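Exo-beta-1,4-mannosidase (Rhizomucor miehei, PDB 4LYP) hydrolyses terminal, non-reducing beta-D-mannose residues from beta-D-mannosides as a family 5 glycoside hydrolase, and also has transglycosylation activity. Local coordinates at residues 359-364 with 426-431; 292-297 with 365-370; 387-392 with 431-436; 342-347 with 352-357. All coordinates share one frame; numbering follows the deposited sequence.

Contact 1 (359-364 with 426-431); sequences TPTSHK and NDTTVQ
Thr361 faces Thr428 and Thr429, with 7.1 Å between Thr361 CA and Thr428 CA, and most of the link between the two segments runs through water. The backbone N of Thr361 donates to water 2, and that water donates to Thr428 OG1 at 2.8 Å. Thr361 OG1, held between its own backbone N and carbonyl carbon (chi1 58°), is hydrogen-bonded to water 1 at 2.9 Å; water 1 also accepts from the backbone N of Thr428. Thr361 OG1 lies 3.1 Å from Thr428 OG1, but the angle is too poor for a bond. Instead Asp365, one turn on, hydrogen-bonds the hydroxyls of Thr361, Thr428 and Thr429. At Lys364 the extended chain passes Thr429 at about a right angle, CD 4.0 Å from Thr429 OG1. Lys364 NZ, whose stronger polar partner is Tyr421, also donates a hydrogen bond to water 3 at 2.7 Å, and water 3 donates to Asp427 OD2 and to Thr429 OG1. Lys364 and Asp427 thus meet through solvent, NZ and OD2 being 4.7 Å apart. The arrangement joins the starts of helices 362-380 and 429-448, the last two outer helices of a (beta/alpha)8 TIM barrel.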
# COMPACT_ATOMS: atom_id res chain seq x y z
N THR A 359 -17.87 15.87 7.11
CA THR A 359 -17.17 16.13 8.39
C THR A 359 -15.81 16.67 8.09
O THR A 359 -15.09 16.15 7.25
CB THR A 359 -17.14 14.83 9.20
OG1 THR A 359 -18.50 14.54 9.50
CG2 THR A 359 -16.31 14.98 10.44
N PRO A 360 -15.39 17.75 8.80
CA PRO A 360 -14.06 18.28 8.55
C PRO A 360 -12.92 17.34 8.97
O PRO A 360 -13.13 16.38 9.70
CB PRO A 360 -13.99 19.54 9.44
CG PRO A 360 -15.41 19.89 9.71
CD PRO A 360 -16.14 18.58 9.76
N THR A 361 -11.72 17.72 8.51
CA THR A 361 -10.51 16.95 8.73
C THR A 361 -9.45 17.83 9.38
O THR A 361 -8.28 17.76 9.03
CB THR A 361 -10.01 16.31 7.43
OG1 THR A 361 -9.78 17.33 6.44
CG2 THR A 361 -10.99 15.31 6.86
N SER A 362 -9.83 18.66 10.37
CA SER A 362 -8.79 19.54 10.92
C SER A 362 -7.69 18.80 11.66
O SER A 362 -6.54 19.17 11.53
CB SER A 362 -9.40 20.61 11.79
OG SER A 362 -10.03 20.09 12.96
N HIS A 363 -8.01 17.73 12.41
CA HIS A 363 -6.93 16.99 13.06
C HIS A 363 -6.04 16.32 12.05
O HIS A 363 -4.82 16.41 12.11
CB HIS A 363 -7.49 15.95 14.03
CG HIS A 363 -7.94 16.50 15.33
ND1 HIS A 363 -8.17 15.72 16.44
CD2 HIS A 363 -8.16 17.82 15.74
CE1 HIS A 363 -8.51 16.49 17.45
NE2 HIS A 363 -8.56 17.75 17.05
N LYS A 364 -6.69 15.59 11.10
CA LYS A 364 -5.95 14.90 10.04
C LYS A 364 -5.03 15.84 9.28
O LYS A 364 -3.90 15.51 8.94
CB LYS A 364 -6.97 14.27 9.10
CG LYS A 364 -6.39 13.57 7.88
CD LYS A 364 -7.54 13.16 6.95
CE LYS A 364 -7.13 12.14 5.93
NZ LYS A 364 -8.33 11.68 5.13
N ASN A 426 -11.84 16.71 -3.16
CA ASN A 426 -11.97 18.11 -2.71
C ASN A 426 -11.84 18.29 -1.20
O ASN A 426 -12.22 19.31 -0.68
CB ASN A 426 -13.33 18.67 -3.21
CG ASN A 426 -14.50 17.89 -2.62
OD1 ASN A 426 -14.35 16.83 -2.05
ND2 ASN A 426 -15.70 18.39 -2.77
N ASP A 427 -11.20 17.34 -0.52
CA ASP A 427 -10.91 17.52 0.89
C ASP A 427 -9.90 18.64 1.08
O ASP A 427 -9.05 18.91 0.21
CB ASP A 427 -10.40 16.22 1.51
CG ASP A 427 -11.52 15.28 1.90
OD1 ASP A 427 -12.74 15.63 1.84
OD2 ASP A 427 -11.18 14.12 2.33
N THR A 428 -9.93 19.26 2.24
CA THR A 428 -8.93 20.30 2.62
C THR A 428 -7.52 19.71 2.67
O THR A 428 -6.52 20.40 2.48
CB THR A 428 -9.28 20.98 3.92
OG1 THR A 428 -9.47 19.96 4.91
CG2 THR A 428 -10.58 21.76 3.82
N THR A 429 -7.41 18.37 2.85
CA THR A 429 -6.10 17.74 2.91
C THR A 429 -5.39 17.75 1.60
O THR A 429 -4.13 17.68 1.58
CB THR A 429 -6.30 16.27 3.34
OG1 THR A 429 -7.41 16.17 4.25
CG2 THR A 429 -5.02 15.71 3.98
N VAL A 430 -6.11 17.85 0.47
CA VAL A 430 -5.47 17.82 -0.83
C VAL A 430 -4.41 18.93 -0.98
O VAL A 430 -3.32 18.65 -1.47
CB VAL A 430 -6.51 17.87 -1.93
CG1 VAL A 430 -5.87 18.07 -3.34
CG2 VAL A 430 -7.36 16.60 -1.91
N GLN A 431 -4.71 20.14 -0.52
CA GLN A 431 -3.76 21.25 -0.71
C GLN A 431 -2.48 20.97 0.12
O GLN A 431 -1.37 21.30 -0.30
CB GLN A 431 -4.36 22.58 -0.32
CG GLN A 431 -3.41 23.77 -0.55
CD GLN A 431 -3.14 24.02 -2.00
OE1 GLN A 431 -4.10 24.15 -2.76
NE2 GLN A 431 -1.84 24.09 -2.43
O HOH W 1 -11.47 17.74 4.18
O HOH W 2 -11.46 20.13 6.84
O HOH W 3 -8.90 13.91 3.69

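Contact 2 (292-297 with 365-370). With GAI (guanidine), chain C.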
# COMPACT_ATOMS: atom_id res chain seq x y z
N CYS A 292 2.40 3.77 9.69
CA CYS A 292 2.14 4.35 11.00
C CYS A 292 0.63 4.56 11.18
O CYS A 292 0.01 5.35 10.39
CB CYS A 292 2.87 5.70 11.12
SG CYS A 292 2.60 6.42 12.79
N TRP A 293 0.04 3.88 12.17
CA TRP A 293 -1.42 3.85 12.37
C TRP A 293 -1.84 4.15 13.77
O TRP A 293 -2.12 3.26 14.57
CB TRP A 293 -1.97 2.51 11.87
CG TRP A 293 -1.92 2.41 10.37
CD1 TRP A 293 -1.18 1.59 9.58
CD2 TRP A 293 -2.69 3.26 9.51
NE1 TRP A 293 -1.41 1.90 8.22
CE2 TRP A 293 -2.34 2.91 8.20
CE3 TRP A 293 -3.64 4.28 9.73
CZ2 TRP A 293 -2.96 3.52 7.11
CZ3 TRP A 293 -4.22 4.90 8.67
CH2 TRP A 293 -3.85 4.54 7.36
N VAL A 294 -1.89 5.45 14.11
CA VAL A 294 -2.09 5.82 15.50
C VAL A 294 -3.46 5.37 16.06
O VAL A 294 -3.54 4.95 17.23
CB VAL A 294 -1.82 7.31 15.76
CG1 VAL A 294 -0.32 7.57 15.76
CG2 VAL A 294 -2.63 8.25 14.85
N GLU A 295 -4.55 5.46 15.30
CA GLU A 295 -5.84 5.04 15.87
C GLU A 295 -5.85 3.51 16.03
O GLU A 295 -6.23 3.00 17.08
CB GLU A 295 -7.00 5.51 14.98
CG GLU A 295 -8.35 5.07 15.50
CD GLU A 295 -9.55 5.56 14.73
OE1 GLU A 295 -9.38 6.41 13.81
OE2 GLU A 295 -10.64 5.10 15.02
N ASN A 296 -5.39 2.77 15.00
CA ASN A 296 -5.45 1.33 15.06
C ASN A 296 -4.66 0.81 16.23
O ASN A 296 -5.02 -0.22 16.82
CB ASN A 296 -4.81 0.73 13.79
CG ASN A 296 -5.44 1.23 12.49
OD1 ASN A 296 -5.56 2.44 12.31
ND2 ASN A 296 -5.78 0.34 11.61
N TRP A 297 -3.56 1.50 16.61
CA TRP A 297 -2.67 1.05 17.66
C TRP A 297 -3.03 1.61 19.00
O TRP A 297 -2.31 1.33 19.98
CB TRP A 297 -1.22 1.40 17.30
CG TRP A 297 -0.76 0.80 16.03
CD1 TRP A 297 -1.40 -0.12 15.25
CD2 TRP A 297 0.44 1.22 15.29
NE1 TRP A 297 -0.63 -0.33 14.07
CE2 TRP A 297 0.47 0.45 14.08
CE3 TRP A 297 1.47 2.14 15.54
CZ2 TRP A 297 1.50 0.63 13.11
CZ3 TRP A 297 2.51 2.25 14.67
CH2 TRP A 297 2.53 1.48 13.47
N ASP A 365 -5.54 17.04 8.93
CA ASP A 365 -4.74 17.98 8.12
C ASP A 365 -3.53 18.39 8.89
O ASP A 365 -2.43 18.46 8.29
CB ASP A 365 -5.58 19.19 7.79
CG ASP A 365 -6.66 18.90 6.74
OD1 ASP A 365 -6.81 17.77 6.32
OD2 ASP A 365 -7.31 19.89 6.40
N GLU A 366 -3.63 18.69 10.18
CA GLU A 366 -2.48 19.07 10.96
C GLU A 366 -1.49 17.88 11.11
O GLU A 366 -0.28 18.05 10.98
CB GLU A 366 -2.90 19.55 12.34
CG GLU A 366 -1.75 19.80 13.26
CD GLU A 366 -2.15 20.26 14.66
OE1 GLU A 366 -3.14 21.05 14.76
OE2 GLU A 366 -1.43 19.92 15.63
N TYR A 367 -2.05 16.67 11.34
CA TYR A 367 -1.23 15.51 11.47
C TYR A 367 -0.42 15.23 10.22
O TYR A 367 0.79 15.00 10.27
CB TYR A 367 -2.17 14.31 11.77
CG TYR A 367 -1.47 13.02 12.05
CD1 TYR A 367 -0.74 12.78 13.23
CD2 TYR A 367 -1.63 11.95 11.12
CE1 TYR A 367 -0.22 11.54 13.45
CE2 TYR A 367 -1.09 10.70 11.37
CZ TYR A 367 -0.40 10.51 12.56
OH TYR A 367 0.13 9.27 12.88
N TYR A 368 -1.10 15.32 9.04
CA TYR A 368 -0.40 15.16 7.77
C TYR A 368 0.65 16.27 7.62
O TYR A 368 1.79 15.99 7.22
CB TYR A 368 -1.37 15.29 6.58
CG TYR A 368 -2.08 14.03 6.11
CD1 TYR A 368 -2.81 13.18 6.96
CD2 TYR A 368 -2.06 13.73 4.74
CE1 TYR A 368 -3.45 12.05 6.47
CE2 TYR A 368 -2.71 12.60 4.24
CZ TYR A 368 -3.39 11.79 5.10
OH TYR A 368 -4.03 10.69 4.54
N GLN A 369 0.26 17.52 7.89
CA GLN A 369 1.17 18.61 7.63
C GLN A 369 2.45 18.47 8.46
O GLN A 369 3.55 18.69 7.95
CB GLN A 369 0.49 19.94 7.90
CG GLN A 369 1.44 21.12 7.65
CD GLN A 369 0.68 22.38 7.75
OE1 GLN A 369 0.34 22.79 8.87
NE2 GLN A 369 0.29 22.92 6.64
N LYS A 370 2.34 18.09 9.72
CA LYS A 370 3.50 17.94 10.56
C LYS A 370 4.34 16.77 10.14
O LYS A 370 5.59 16.82 10.15
CB LYS A 370 3.09 17.85 12.02
CG LYS A 370 2.60 19.19 12.51
CD LYS A 370 2.10 19.16 13.94
CE LYS A 370 1.82 20.55 14.50
NZ LYS A 370 1.29 20.49 15.94
C GAI C . -3.70 -2.42 9.39
N1 GAI C . -2.77 -1.68 8.79
N2 GAI C . -3.26 -3.61 9.84
N3 GAI C . -4.94 -2.08 9.48
O HOH W 4 -1.35 7.26 11.70
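The hydroxyl of Tyr367 ends against both methyls of Val294, with Tyr367 OH 3.4 Å from Val294 CG1 and nearly as close to Val294 CG2. The two side chains arrive from opposite directions, and the ring itself takes part through CZ, 3.9 Å from Val294 CG2. Cys292 adds its sulfur, SG lying 3.8 Å from Tyr367 OH. The tyrosine reaches this far from helix 362-380 because CG stands trans to its backbone N (chi1 -175°), which carries the ring out from the helix; the nearest CA pair, Val294 and Tyr367, is still 10.5 Å apart.

Water 4 completes this first shell. It accepts from Tyr367 OH at 2.8 Å and from the backbone N of Val294 at 3.1 Å, and it donates to the carbonyl O of Cys292 at 2.7 Å.

Farther out, the backbone of Cys292 is hydrogen-bonded to Glu337 on the neighbouring strand 333-338, and Met315 and Met340 pack on Tyr367. Beyond the water-bound loop lies the guanidine pocket: Asn296 ND2 is 3.3 Å from guanidine N3, and the Trp293 indole, whose NE1 bonds Glu337, has its CD1 nearest guanidine N1.

No direct hydrogen bond crosses the contact. One water accepts from the tyrosine hydroxyl and from a main-chain N-H and donates to a main-chain C=O, so solvent adds a polar link to the apolar touch between the helix and the loop that carries Trp293 and Asn296, two residues of the guanidine site.

Contact 3 (387-392 with 431-436)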
# COMPACT_ATOMS: atom_id res chain seq x y z
N SER A 387 6.94 9.19 1.21
CA SER A 387 5.80 8.61 1.88
C SER A 387 4.67 8.35 0.88
O SER A 387 4.63 8.94 -0.23
CB SER A 387 5.28 9.54 3.00
OG SER A 387 4.93 10.81 2.47
N ASN A 388 3.72 7.51 1.31
CA ASN A 388 2.49 7.26 0.55
C ASN A 388 1.36 7.36 1.54
O ASN A 388 1.15 6.45 2.38
CB ASN A 388 2.44 5.88 -0.13
CG ASN A 388 3.59 5.61 -1.03
OD1 ASN A 388 4.73 5.43 -0.58
ND2 ASN A 388 3.32 5.56 -2.35
N PHE A 389 0.58 8.47 1.55
CA PHE A 389 -0.57 8.54 2.46
C PHE A 389 -1.58 7.45 2.08
O PHE A 389 -1.69 7.02 0.93
CB PHE A 389 -1.20 9.94 2.44
CG PHE A 389 -1.84 10.31 1.14
CD1 PHE A 389 -3.20 10.03 0.91
CD2 PHE A 389 -1.16 10.94 0.12
CE1 PHE A 389 -3.83 10.32 -0.31
CE2 PHE A 389 -1.75 11.26 -1.08
CZ PHE A 389 -3.09 10.98 -1.28
N TRP A 390 -2.28 6.98 3.14
CA TRP A 390 -3.32 5.94 2.97
C TRP A 390 -4.66 6.60 3.29
O TRP A 390 -4.90 6.93 4.43
CB TRP A 390 -3.06 4.79 3.91
CG TRP A 390 -4.14 3.75 3.77
CD1 TRP A 390 -5.47 3.82 4.23
CD2 TRP A 390 -4.04 2.53 3.01
NE1 TRP A 390 -6.16 2.72 3.80
CE2 TRP A 390 -5.34 1.91 3.03
CE3 TRP A 390 -2.99 1.89 2.31
CZ2 TRP A 390 -5.59 0.66 2.41
CZ3 TRP A 390 -3.25 0.67 1.67
CH2 TRP A 390 -4.54 0.07 1.73
N ALA A 391 -5.50 6.84 2.25
CA ALA A 391 -5.32 6.45 0.85
C ALA A 391 -6.20 7.43 0.04
O ALA A 391 -7.08 8.08 0.57
CB ALA A 391 -5.74 5.01 0.57
N TYR A 392 -5.95 7.49 -1.26
CA TYR A 392 -6.70 8.44 -2.08
C TYR A 392 -8.07 7.87 -2.43
O TYR A 392 -8.18 6.81 -3.00
CB TYR A 392 -5.93 8.80 -3.36
CG TYR A 392 -6.57 9.97 -4.08
CD1 TYR A 392 -6.76 11.20 -3.43
CD2 TYR A 392 -7.01 9.87 -5.40
CE1 TYR A 392 -7.33 12.25 -4.07
CE2 TYR A 392 -7.58 10.96 -6.06
CZ TYR A 392 -7.74 12.16 -5.36
OH TYR A 392 -8.34 13.24 -5.96
N GLN A 431 -4.71 20.14 -0.52
CA GLN A 431 -3.76 21.25 -0.71
C GLN A 431 -2.48 20.97 0.12
O GLN A 431 -1.37 21.30 -0.30
CB GLN A 431 -4.36 22.58 -0.32
CG GLN A 431 -3.41 23.77 -0.55
CD GLN A 431 -3.14 24.02 -2.00
OE1 GLN A 431 -4.10 24.15 -2.76
NE2 GLN A 431 -1.84 24.09 -2.43
N ILE A 432 -2.64 20.37 1.31
CA ILE A 432 -1.52 20.05 2.13
C ILE A 432 -0.62 18.98 1.48
O ILE A 432 0.62 19.04 1.50
CB ILE A 432 -2.02 19.60 3.50
CG1 ILE A 432 -2.62 20.88 4.22
CG2 ILE A 432 -0.92 18.96 4.35
CD1 ILE A 432 -3.47 20.50 5.38
N ILE A 433 -1.24 17.98 0.86
CA ILE A 433 -0.53 16.97 0.08
C ILE A 433 0.19 17.60 -1.09
O ILE A 433 1.39 17.32 -1.36
CB ILE A 433 -1.49 15.87 -0.35
CG1 ILE A 433 -2.04 15.12 0.86
CG2 ILE A 433 -0.80 14.93 -1.35
CD1 ILE A 433 -3.31 14.37 0.56
N LYS A 434 -0.48 18.50 -1.82
CA LYS A 434 0.12 19.17 -2.98
C LYS A 434 1.34 19.97 -2.54
O LYS A 434 2.40 19.89 -3.23
CB LYS A 434 -0.95 20.02 -3.65
CG LYS A 434 -0.44 20.75 -4.89
CD LYS A 434 -1.53 21.64 -5.50
CE LYS A 434 -0.99 22.38 -6.78
NZ LYS A 434 -2.14 23.15 -7.32
N ASP A 435 1.23 20.70 -1.45
CA ASP A 435 2.34 21.49 -1.01
C ASP A 435 3.51 20.66 -0.54
O ASP A 435 4.67 20.95 -0.83
CB ASP A 435 1.84 22.46 0.08
CG ASP A 435 0.89 23.66 -0.56
OD1 ASP A 435 0.81 23.78 -1.81
OD2 ASP A 435 0.27 24.36 0.20
N TYR A 436 3.23 19.52 0.13
CA TYR A 436 4.25 18.59 0.49
C TYR A 436 5.02 18.03 -0.71
O TYR A 436 6.24 17.99 -0.75
CB TYR A 436 3.66 17.41 1.30
CG TYR A 436 4.58 16.18 1.36
CD1 TYR A 436 5.77 16.21 2.07
CD2 TYR A 436 4.17 15.00 0.78
CE1 TYR A 436 6.50 15.06 2.23
CE2 TYR A 436 4.91 13.86 0.91
CZ TYR A 436 6.07 13.89 1.70
OH TYR A 436 6.82 12.72 1.89
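This is a buried strand-to-helix contact, in which strand 386-394 meets helix 429-448 through one apolar pair and one hydroxyl pair. The CA atoms stay well apart, 8.8 Å for Phe389 and Ile433, so side chains alone bridge the layers.

In the apolar pair, Ile433 lays its delta methyl over the centre of the Phe389 ring. CD1 is 3.9 Å from the ring centroid and 13° off the ring normal, the geometry of a CH-pi contact. The second branch, CG2, reaches the rim, 3.8 Å from Phe389 CE2, and the two side chains cross at about a right angle. In Phe389, chi1 66° places CG between the backbone N and the carbonyl carbon, and chi2 91° turns the ring face to the methyl.

One helical turn on, Tyr436 extends its phenol to the strand. Its OH and Ser387 OG are 2.7 Å apart and hydrogen-bonded, so each buried hydroxyl has a partner in the other; either could be the donor. Phe372 of helix 362-380 stacks on the Tyr436 ring.

Between Ser387 and Phe389, Asn388 points the other way and bonds Asn95 and the carbonyl of Ala60. The next residue, Trp390, precedes a cis peptide bond to Ala391, a feature recurrent at this place in related clan A glycosidases, and its ring meets Trp293 of the guanidine pocket. A strand with one side turned to the barrel interior and the other to its covering helix is the layout of the eighth beta-alpha unit of a TIM barrel.

Contact 4 (342-347 with 352-357)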
# COMPACT_ATOMS: atom_id res chain seq x y z
N ARG A 342 -11.43 11.44 10.17
CA ARG A 342 -12.06 12.79 10.17
C ARG A 342 -12.35 13.18 11.60
O ARG A 342 -12.11 12.44 12.55
CB ARG A 342 -13.30 12.77 9.29
CG ARG A 342 -13.09 12.10 7.90
CD ARG A 342 -14.24 12.26 6.94
NE ARG A 342 -14.26 13.55 6.23
CZ ARG A 342 -13.58 13.77 5.11
NH1 ARG A 342 -13.77 14.96 4.48
NH2 ARG A 342 -12.72 12.88 4.60
N ASP A 343 -12.88 14.42 11.75
CA ASP A 343 -13.04 15.03 13.09
C ASP A 343 -14.23 14.51 13.91
O ASP A 343 -15.17 15.24 14.25
CB ASP A 343 -13.20 16.56 12.95
CG ASP A 343 -11.93 17.32 12.60
OD1 ASP A 343 -10.78 16.79 12.81
OD2 ASP A 343 -12.05 18.50 12.22
N ALA A 344 -14.19 13.21 14.25
CA ALA A 344 -15.23 12.54 15.03
C ALA A 344 -15.53 13.28 16.31
O ALA A 344 -16.69 13.30 16.79
CB ALA A 344 -14.83 11.10 15.34
N TRP A 345 -14.50 13.91 16.91
CA TRP A 345 -14.60 14.62 18.15
C TRP A 345 -15.56 15.79 18.13
O TRP A 345 -15.96 16.27 19.19
CB TRP A 345 -13.18 15.06 18.61
CG TRP A 345 -12.52 15.97 17.57
CD1 TRP A 345 -11.69 15.58 16.54
CD2 TRP A 345 -12.69 17.39 17.43
NE1 TRP A 345 -11.32 16.64 15.78
CE2 TRP A 345 -11.92 17.78 16.28
CE3 TRP A 345 -13.39 18.40 18.17
CZ2 TRP A 345 -11.82 19.11 15.80
CZ3 TRP A 345 -13.27 19.74 17.71
CH2 TRP A 345 -12.51 20.09 16.55
N ARG A 346 -15.93 16.30 16.96
CA ARG A 346 -16.90 17.37 16.90
C ARG A 346 -18.33 16.90 17.27
O ARG A 346 -19.18 17.73 17.61
CB ARG A 346 -16.90 17.97 15.50
CG ARG A 346 -15.64 18.68 15.11
CD ARG A 346 -15.62 19.13 13.68
NE ARG A 346 -14.40 19.86 13.32
CZ ARG A 346 -14.14 21.10 13.66
NH1 ARG A 346 -13.00 21.61 13.29
NH2 ARG A 346 -15.06 21.83 14.34
N ASN A 347 -18.58 15.58 17.17
CA ASN A 347 -19.89 15.02 17.43
C ASN A 347 -19.62 13.59 17.88
O ASN A 347 -19.91 12.65 17.19
CB ASN A 347 -20.78 15.12 16.19
CG ASN A 347 -22.20 14.68 16.42
OD1 ASN A 347 -22.62 14.38 17.54
ND2 ASN A 347 -22.92 14.57 15.33
N THR A 352 -21.88 7.57 13.02
CA THR A 352 -21.95 7.78 11.61
C THR A 352 -21.25 9.10 11.20
O THR A 352 -20.70 9.17 10.09
CB THR A 352 -23.38 7.79 11.05
OG1 THR A 352 -24.09 8.91 11.51
CG2 THR A 352 -24.08 6.50 11.44
N TYR A 353 -21.26 10.13 12.04
CA TYR A 353 -20.68 11.41 11.72
C TYR A 353 -19.22 11.29 11.40
O TYR A 353 -18.70 12.01 10.52
CB TYR A 353 -20.95 12.36 12.90
CG TYR A 353 -20.27 13.70 12.82
CD1 TYR A 353 -18.97 13.85 13.30
CD2 TYR A 353 -20.92 14.81 12.26
CE1 TYR A 353 -18.34 15.04 13.27
CE2 TYR A 353 -20.25 16.03 12.19
CZ TYR A 353 -18.98 16.14 12.69
OH TYR A 353 -18.30 17.32 12.61
N LYS A 354 -18.49 10.35 12.01
CA LYS A 354 -17.08 10.14 11.81
C LYS A 354 -16.75 9.87 10.38
O LYS A 354 -15.65 10.17 9.90
CB LYS A 354 -16.63 8.94 12.70
CG LYS A 354 -15.19 8.49 12.49
CD LYS A 354 -14.84 7.45 13.54
CE LYS A 354 -13.43 6.88 13.35
NZ LYS A 354 -13.21 5.86 14.40
N TYR A 355 -17.69 9.25 9.62
CA TYR A 355 -17.41 8.76 8.27
C TYR A 355 -18.07 9.62 7.18
O TYR A 355 -17.92 9.29 6.04
CB TYR A 355 -17.86 7.28 8.14
CG TYR A 355 -17.20 6.43 9.19
CD1 TYR A 355 -15.83 6.13 9.10
CD2 TYR A 355 -17.88 5.94 10.25
CE1 TYR A 355 -15.20 5.39 10.11
CE2 TYR A 355 -17.27 5.20 11.26
CZ TYR A 355 -15.91 4.94 11.21
OH TYR A 355 -15.23 4.20 12.14
N LEU A 356 -18.78 10.69 7.58
CA LEU A 356 -19.39 11.51 6.52
C LEU A 356 -18.33 12.35 5.82
O LEU A 356 -17.51 13.02 6.46
CB LEU A 356 -20.43 12.45 7.14
CG LEU A 356 -21.71 11.76 7.71
CD1 LEU A 356 -22.56 12.82 8.34
CD2 LEU A 356 -22.45 11.05 6.59
N PRO A 357 -18.41 12.42 4.50
CA PRO A 357 -17.45 13.32 3.81
C PRO A 357 -17.59 14.80 4.15
O PRO A 357 -16.61 15.54 4.10
CB PRO A 357 -17.80 13.10 2.30
CG PRO A 357 -18.34 11.68 2.27
CD PRO A 357 -19.14 11.53 3.55
O HOH W 5 -13.05 9.07 9.78
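Tyr353 turns its CG trans to the backbone N (chi1 173°), which swings the ring across to 342-347 and places one face against Asn347. There Asn347 CB stands 3.6 Å from the ring centroid, 12° off the normal, a CH-pi contact over the face. At the ring edge and in its plane lies the carbonyl of Asp343, O to Tyr353 CE1 3.3 Å, while the phenol oxygen meets Arg346, OH to CB 3.3 Å. Arg342 bends at chi3 (82°), carrying its guanidinium round to Pro357, whose CA lies over one face near the rim. Arg342 NE bonds Thr359 O, and NH1 has a salt-bridge partner in Asp427. Both segments belong to the long loop after strand 333-338 of the TIM barrel. The first makes an inverse gamma turn centred on Asp343, with Ala344 N 2.8 Å from Arg342 O, followed by a short 3-10 turn. Asp343 OD2, also bonded to Ser362 OG, takes Arg346 NE at 2.9 Å in a salt bridge. Water 5 accepts from Arg342 N and donates to Lys354 O at 2.8 Å. Elsewhere, Ala344 CB packs on Lys354 CB at 3.9 Å; the extended lysine chain passes the same methyl with CG and CD and ends in a salt bridge between its NZ and Glu295.

In the fold
Asp365 of contact 2 ties that contact to contact 1: its OD2 is 2.6 Å from Thr428 OG1, its OD1 2.7 Å from Thr429 OG1. Contacts 1 and 3 share Gln431 and follow helix 429-448 inward. Contact 4 meets the start of helix 362-380, with Asp343 OD2 2.7 Å from Ser362 OG in contact 1, and reaches contact 2 through Lys354 NZ and Glu295 OE2, 2.8 Å apart. The guanidine beside Trp293 and Asn296 is hydrogen-bonded to Glu238; Trp293 CZ2 lies 3.4 Å from Trp390 CB, bringing contact 3 to the pocket wall. Contacts 3 and 4 do not touch, their nearest atoms about 8 Å apart.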